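Local atomic coordinates of positive phenol-degradative gene regulator (PDB entry 5FRV), a protein that activates genes for phenol degradation, probably as an ATP- and DNA-binding sigma-54-dependent regulator whose sensor part, the piece in this chain, binds p-cresol. Residues Val107-Pro112 and Leu129-Phe134; His125-Trp130 and His184-Gly189. One frame throughout, in Å; residues are numbered along the deposited sequence.

From the N terminus, the chain reaches strand 109-118, turns, and comes back along strand 123-131. Interaction 1 closes this hairpin at its open end, joining residues 107-112 to 129-134. The chain then runs through helices 134-143 and 152-166 and strand 170-176 before strand 185-191 pairs with the other edge of strand 123-131. That pairing is interaction 2, between 125-130 and 184-189, and it closes a much longer loop. The loops cross rather than nest: 125-130 begins inside the span of interaction 1, and 184-189 lies beyond. The two contacts overlap at Leu129 and Trp130, so strand 123-131 lies between two neighbours in a four-stranded antiparallel sheet. Trp130 and p-cresol belong to both; Cys185 brings in the zinc ion.

Interaction 1 of 2, residues Val107-Pro112 and Leu129-Phe134. With PCR (p-cresol), chain D.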
loop_
_atom_site.group_PDB
_atom_site.type_symbol
_atom_site.label_atom_id
_atom_site.label_comp_id
_atom_site.label_asym_id
_atom_site.label_seq_id
_atom_site.Cartn_x
_atom_site.Cartn_y
_atom_site.Cartn_z
ATOM N N VAL A 107 -6.020 -7.313 3.713
ATOM C CA VAL A 107 -5.714 -6.579 4.930
ATOM C C VAL A 107 -5.948 -7.483 6.157
ATOM O O VAL A 107 -5.147 -7.508 7.102
ATOM C CB VAL A 107 -6.554 -5.274 4.963
ATOM C CG1 VAL A 107 -6.524 -4.591 6.322
ATOM C CG2 VAL A 107 -6.058 -4.304 3.855
ATOM N N VAL A 108 -7.024 -8.260 6.104
ATOM C CA VAL A 108 -7.492 -9.050 7.241
ATOM C C VAL A 108 -8.629 -9.946 6.754
ATOM O O VAL A 108 -9.286 -9.642 5.753
ATOM C CB VAL A 108 -7.963 -8.151 8.442
ATOM C CG1 VAL A 108 -9.103 -7.210 8.041
ATOM C CG2 VAL A 108 -8.392 -8.992 9.661
ATOM N N ARG A 109 -8.835 -11.071 7.432
ATOM C CA ARG A 109 -10.012 -11.895 7.196
ATOM C C ARG A 109 -11.082 -11.471 8.183
ATOM O O ARG A 109 -10.877 -11.505 9.400
ATOM C CB ARG A 109 -9.704 -13.385 7.351
ATOM C CG ARG A 109 -10.950 -14.250 7.255
ATOM C CD ARG A 109 -10.701 -15.698 7.666
ATOM N NE ARG A 109 -11.959 -16.445 7.658
ATOM C CZ ARG A 109 -12.494 -16.995 6.572
ATOM N NH1 ARG A 109 -11.870 -16.901 5.403
ATOM N NH2 ARG A 109 -13.650 -17.646 6.651
ATOM N N VAL A 110 -12.222 -11.052 7.658
ATOM C CA VAL A 110 -13.256 -10.467 8.499
ATOM C C VAL A 110 -14.428 -11.412 8.608
ATOM O O VAL A 110 -14.890 -11.961 7.605
ATOM C CB VAL A 110 -13.726 -9.127 7.945
ATOM C CG1 VAL A 110 -14.643 -8.411 8.958
ATOM C CG2 VAL A 110 -12.521 -8.269 7.597
ATOM N N THR A 111 -14.887 -11.624 9.834
ATOM C CA THR A 111 -16.132 -12.353 10.059
ATOM C C THR A 111 -17.098 -11.525 10.895
ATOM O O THR A 111 -16.823 -11.238 12.067
ATOM C CB THR A 111 -15.878 -13.697 10.755
ATOM O OG1 THR A 111 -14.893 -14.425 10.015
ATOM C CG2 THR A 111 -17.169 -14.514 10.831
ATOM N N PRO A 112 -18.230 -11.123 10.292
ATOM C CA PRO A 112 -19.278 -10.413 11.023
ATOM C C PRO A 112 -19.799 -11.291 12.155
ATOM O O PRO A 112 -20.085 -12.467 11.920
ATOM C CB PRO A 112 -20.359 -10.175 9.960
ATOM C CG PRO A 112 -19.653 -10.312 8.645
ATOM C CD PRO A 112 -18.602 -11.357 8.887
ATOM N N LEU A 129 -15.168 -10.216 13.938
ATOM C CA LEU A 129 -13.927 -10.958 14.146
ATOM C C LEU A 129 -12.914 -10.640 13.042
ATOM O O LEU A 129 -13.265 -10.580 11.855
ATOM C CB LEU A 129 -14.192 -12.460 14.173
ATOM C CG LEU A 129 -12.958 -13.352 14.352
ATOM C CD1 LEU A 129 -12.391 -13.216 15.769
ATOM C CD2 LEU A 129 -13.258 -14.814 14.033
ATOM N N TRP A 130 -11.667 -10.445 13.454
ATOM C CA TRP A 130 -10.540 -10.205 12.554
ATOM C C TRP A 130 -9.485 -11.305 12.674
ATOM O O TRP A 130 -8.768 -11.370 13.672
ATOM C CB TRP A 130 -9.892 -8.859 12.867
ATOM C CG TRP A 130 -10.524 -7.659 12.214
ATOM C CD1 TRP A 130 -11.484 -7.655 11.248
ATOM C CD2 TRP A 130 -10.220 -6.282 12.486
ATOM N NE1 TRP A 130 -11.798 -6.356 10.897
ATOM C CE2 TRP A 130 -11.029 -5.499 11.645
ATOM C CE3 TRP A 130 -9.325 -5.637 13.344
ATOM C CZ2 TRP A 130 -10.973 -4.111 11.644
ATOM C CZ3 TRP A 130 -9.294 -4.251 13.361
ATOM C CH2 TRP A 130 -10.103 -3.507 12.507
ATOM N N GLU A 131 -9.365 -12.152 11.659
ATOM C CA GLU A 131 -8.278 -13.134 11.657
ATOM C C GLU A 131 -7.192 -12.773 10.645
ATOM O O GLU A 131 -7.491 -12.301 9.547
ATOM C CB GLU A 131 -8.837 -14.526 11.377
ATOM C CG GLU A 131 -9.815 -15.004 12.456
ATOM C CD GLU A 131 -10.497 -16.315 12.096
ATOM O OE1 GLU A 131 -11.541 -16.269 11.402
ATOM O OE2 GLU A 131 -9.985 -17.391 12.493
ATOM N N ASP A 132 -5.938 -12.981 11.040
ATOM C CA ASP A 132 -4.763 -12.716 10.196
ATOM C C ASP A 132 -4.610 -11.233 9.824
ATOM O O ASP A 132 -4.218 -10.910 8.695
ATOM C CB ASP A 132 -4.815 -13.557 8.915
ATOM C CG ASP A 132 -5.158 -15.011 9.189
ATOM O OD1 ASP A 132 -4.310 -15.726 9.771
ATOM O OD2 ASP A 132 -6.283 -15.435 8.832
ATOM N N SER A 133 -4.905 -10.347 10.774
ATOM C CA SER A 133 -4.682 -8.918 10.578
ATOM C C SER A 133 -3.237 -8.680 10.146
ATOM O O SER A 133 -2.310 -9.019 10.887
ATOM C CB SER A 133 -4.978 -8.140 11.856
ATOM O OG SER A 133 -6.316 -8.358 12.301
ATOM N N PHE A 134 -3.032 -8.105 8.961
ATOM C CA PHE A 134 -1.670 -7.806 8.555
ATOM C C PHE A 134 -1.057 -6.816 9.525
ATOM O O PHE A 134 0.125 -6.880 9.838
ATOM C CB PHE A 134 -1.613 -7.243 7.127
ATOM C CG PHE A 134 -1.631 -5.735 7.059
ATOM C CD1 PHE A 134 -2.830 -5.047 7.012
ATOM C CD2 PHE A 134 -0.444 -5.009 7.041
ATOM C CE1 PHE A 134 -2.848 -3.669 6.952
ATOM C CE2 PHE A 134 -0.452 -3.639 6.997
ATOM C CZ PHE A 134 -1.655 -2.962 6.946
HETATM C CB PCR D . -17.973 -2.716 8.215
HETATM C CG PCR D . -16.583 -3.312 8.296
HETATM C CD1 PCR D . -15.659 -3.057 7.296
HETATM C CE1 PCR D . -14.397 -3.617 7.372
HETATM C CD2 PCR D . -16.247 -4.123 9.371
HETATM C CE2 PCR D . -14.993 -4.684 9.450
HETATM C CZ PCR D . -14.068 -4.429 8.448
HETATM O OH PCR D . -12.792 -4.985 8.513
HETATM O O HOH W 1 -12.610 -13.768 10.672
#
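Val108 packs tightly against Trp130. Its CG1 lies over one face of the indole, 4.2 Å from the centroid of the five-membered ring. CG2, set anti to the backbone N, reaches the Trp130 CB at 3.5 Å. Val110 lies alongside Trp130, pointing the same way. Trp130 NE1 donates a hydrogen bond to the p-cresol OH (2.9 Å), and Val110 CG2 also touches this hydroxyl. His102, from helix 97-104, is a second hydrogen-bonding partner of the ligand. Val108 lies just before strand 109-118, which forms an antiparallel hairpin with strand 123-131. Arg109 pairs with Glu131, and Thr111 with Leu129, each through two backbone hydrogen bonds. Beyond the strand, Phe134 N donates to Val107 O in a nearly straight bond (175°), which ties in the start of helix 134-143. The face with Arg109, Thr111, Leu129 and Glu131 is looser and partly exposed. Arg109 NE and Glu131 OE1 form only a long salt bridge, 3.8 Å, with their planar groups 81° apart. A water lies among Arg109 O, Thr111 OG1 and Glu131 OE1, 2.8 Å from Glu131 OE1; it cannot donate to every acceptor in reach at once. On this side the second subunit approaches, with its Met27 packing on Arg109.

Interaction 2 of 2, residues His125-Trp130 and His184-Gly189; sequences HGEFLW and HCRILG. With ZN (zinc ion), chain C; PCR (p-cresol), chain D.
The central strand pair of the four-stranded antiparallel sheet joins the p-cresol pocket to the zinc site. Gly126 pairs with Gly189, Phe128 with Ile187 and Trp130 with Cys185, each through two backbone hydrogen bonds. Ile187 wedges between two aromatic side chains. Its CG2 sits over the six-membered ring of Trp130, 3.5 Å from the centroid and 10° off the ring normal. CG1 touches Phe128 CB at 3.8 Å. Here chi1 of 78° sets CG1 between the backbone N and the carbonyl carbon, and CG2 beside the N. Ile187 CD1 lies over the same indole face as CG2, above Trp130 CZ2 (3.6 Å), and also touches the ligand. Phe128 offers a ring face to p-cresol. The ligand CD2 stands 3.6 Å above the Phe128 ring plane, over its centre. At the other end, Cys185 CB packs on Trp130 CB (3.5 Å), and Cys185 SG binds the zinc ion at 2.2 Å. Cys151, Glu174 and Cys177 complete the metal site. The opposite face of the sheet is partly exposed. There Leu129 CD1 lies over the His184 ring, 3.5 Å from its centroid, the two side chains crossing at about a right angle. Leu188 CD1 fits among Glu127 CG, His125 NE2 and Gly126 O, the last at 3.3 Å. Glu127 and Arg186 carry opposite charges on this face, but their charged atoms do not come within salt-bridge range. Buried residues on one side, Phe128, Trp130, Cys185 and Ile187 among them, and partly exposed ones on the other give a two-faced sheet. Its inner face meets ligand and metal in the sensor part of this activator, where the sheet spans the aromatic-catabolism activator and V4R family regions.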
loop_
_atom_site.group_PDB
_atom_site.type_symbol
_atom_site.label_atom_id
_atom_site.label_comp_id
_atom_site.label_asym_id
_atom_site.label_seq_id
_atom_site.Cartn_x
_atom_site.Cartn_y
_atom_site.Cartn_z
ATOM N N HIS A 125 -25.294 -1.124 15.147
ATOM C CA HIS A 125 -24.510 -1.789 16.160
ATOM C C HIS A 125 -23.852 -2.990 15.539
ATOM O O HIS A 125 -24.541 -3.891 15.067
ATOM C CB HIS A 125 -25.380 -2.203 17.341
ATOM C CG HIS A 125 -24.586 -2.699 18.499
ATOM N ND1 HIS A 125 -24.183 -1.872 19.525
ATOM C CD2 HIS A 125 -24.068 -3.920 18.764
ATOM C CE1 HIS A 125 -23.469 -2.574 20.389
ATOM N NE2 HIS A 125 -23.392 -3.819 19.954
ATOM N N GLY A 126 -22.524 -3.002 15.509
ATOM C CA GLY A 126 -21.820 -4.065 14.812
ATOM C C GLY A 126 -20.558 -4.564 15.487
ATOM O O GLY A 126 -19.759 -3.776 15.995
ATOM N N GLU A 127 -20.397 -5.890 15.483
ATOM C CA GLU A 127 -19.273 -6.586 16.109
ATOM C C GLU A 127 -18.673 -7.505 15.068
ATOM O O GLU A 127 -19.406 -8.190 14.355
ATOM C CB GLU A 127 -19.710 -7.417 17.330
ATOM C CG GLU A 127 -20.291 -6.633 18.511
ATOM C CD GLU A 127 -20.680 -7.542 19.692
ATOM O OE1 GLU A 127 -20.578 -8.786 19.551
ATOM O OE2 GLU A 127 -21.096 -7.008 20.754
ATOM N N PHE A 128 -17.349 -7.531 14.980
ATOM C CA PHE A 128 -16.670 -8.331 13.959
ATOM C C PHE A 128 -15.434 -9.034 14.498
ATOM O O PHE A 128 -14.738 -8.501 15.372
ATOM C CB PHE A 128 -16.246 -7.459 12.764
ATOM C CG PHE A 128 -17.373 -6.666 12.158
ATOM C CD1 PHE A 128 -17.804 -5.494 12.745
ATOM C CD2 PHE A 128 -17.980 -7.086 10.991
ATOM C CE1 PHE A 128 -18.841 -4.774 12.200
ATOM C CE2 PHE A 128 -19.019 -6.362 10.440
ATOM C CZ PHE A 128 -19.444 -5.213 11.045
ATOM N N LEU A 129 -15.168 -10.216 13.938
ATOM C CA LEU A 129 -13.927 -10.958 14.146
ATOM C C LEU A 129 -12.914 -10.640 13.042
ATOM O O LEU A 129 -13.265 -10.580 11.855
ATOM C CB LEU A 129 -14.192 -12.460 14.173
ATOM C CG LEU A 129 -12.958 -13.352 14.352
ATOM C CD1 LEU A 129 -12.391 -13.216 15.769
ATOM C CD2 LEU A 129 -13.258 -14.814 14.033
ATOM N N TRP A 130 -11.667 -10.445 13.454
ATOM C CA TRP A 130 -10.540 -10.205 12.554
ATOM C C TRP A 130 -9.485 -11.305 12.674
ATOM O O TRP A 130 -8.768 -11.370 13.672
ATOM C CB TRP A 130 -9.892 -8.859 12.867
ATOM C CG TRP A 130 -10.524 -7.659 12.214
ATOM C CD1 TRP A 130 -11.484 -7.655 11.248
ATOM C CD2 TRP A 130 -10.220 -6.282 12.486
ATOM N NE1 TRP A 130 -11.798 -6.356 10.897
ATOM C CE2 TRP A 130 -11.029 -5.499 11.645
ATOM C CE3 TRP A 130 -9.325 -5.637 13.344
ATOM C CZ2 TRP A 130 -10.973 -4.111 11.644
ATOM C CZ3 TRP A 130 -9.294 -4.251 13.361
ATOM C CH2 TRP A 130 -10.103 -3.507 12.507
ATOM N N HIS A 184 -6.650 -13.390 18.121
ATOM C CA HIS A 184 -7.232 -12.697 16.984
ATOM C C HIS A 184 -7.598 -11.288 17.416
ATOM O O HIS A 184 -7.390 -10.924 18.578
ATOM C CB HIS A 184 -8.452 -13.454 16.450
ATOM C CG HIS A 184 -9.406 -13.894 17.518
ATOM N ND1 HIS A 184 -10.072 -13.007 18.338
ATOM C CD2 HIS A 184 -9.807 -15.132 17.901
ATOM C CE1 HIS A 184 -10.841 -13.676 19.178
ATOM N NE2 HIS A 184 -10.698 -14.968 18.934
ATOM N N CYS A 185 -8.117 -10.487 16.485
ATOM C CA CYS A 185 -8.629 -9.164 16.827
ATOM C C CYS A 185 -10.141 -9.243 16.830
ATOM O O CYS A 185 -10.719 -10.143 16.230
ATOM C CB CYS A 185 -8.150 -8.084 15.838
ATOM S SG CYS A 185 -6.357 -7.914 15.608
ATOM N N ARG A 186 -10.778 -8.306 17.514
ATOM C CA ARG A 186 -12.233 -8.259 17.591
ATOM C C ARG A 186 -12.668 -6.830 17.862
ATOM O O ARG A 186 -12.120 -6.148 18.732
ATOM C CB ARG A 186 -12.743 -9.203 18.670
ATOM C CG ARG A 186 -14.216 -9.153 18.935
ATOM C CD ARG A 186 -14.586 -10.261 19.912
ATOM N NE ARG A 186 -15.888 -10.043 20.535
ATOM C CZ ARG A 186 -16.067 -9.315 21.633
ATOM N NH1 ARG A 186 -15.026 -8.727 22.214
ATOM N NH2 ARG A 186 -17.286 -9.168 22.146
ATOM N N ILE A 187 -13.654 -6.369 17.102
ATOM C CA ILE A 187 -13.971 -4.954 17.081
ATOM C C ILE A 187 -15.461 -4.672 17.326
ATOM O O ILE A 187 -16.321 -5.539 17.158
ATOM C CB ILE A 187 -13.552 -4.306 15.727
ATOM C CG1 ILE A 187 -14.573 -4.643 14.633
ATOM C CG2 ILE A 187 -12.125 -4.749 15.332
ATOM C CD1 ILE A 187 -14.242 -4.077 13.251
ATOM N N LEU A 188 -15.730 -3.438 17.726
ATOM C CA LEU A 188 -17.089 -2.958 17.942
ATOM C C LEU A 188 -17.279 -1.583 17.336
ATOM O O LEU A 188 -16.499 -0.658 17.610
ATOM C CB LEU A 188 -17.414 -2.905 19.440
ATOM C CG LEU A 188 -18.744 -2.225 19.781
ATOM C CD1 LEU A 188 -19.899 -3.053 19.237
ATOM C CD2 LEU A 188 -18.883 -1.965 21.290
ATOM N N GLY A 189 -18.326 -1.433 16.529
ATOM C CA GLY A 189 -18.663 -0.128 15.997
ATOM C C GLY A 189 -20.052 0.371 16.343
ATOM O O GLY A 189 -21.039 -0.364 16.228
HETATM ZN ZN ZN C . -5.707 -5.851 15.975
HETATM C CB PCR D . -17.973 -2.716 8.215
HETATM C CG PCR D . -16.583 -3.312 8.296
HETATM C CD1 PCR D . -15.659 -3.057 7.296
HETATM C CE1 PCR D . -14.397 -3.617 7.372
HETATM C CD2 PCR D . -16.247 -4.123 9.371
HETATM C CE2 PCR D . -14.993 -4.684 9.450
HETATM C CZ PCR D . -14.068 -4.429 8.448
HETATM O OH PCR D . -12.792 -4.985 8.513
#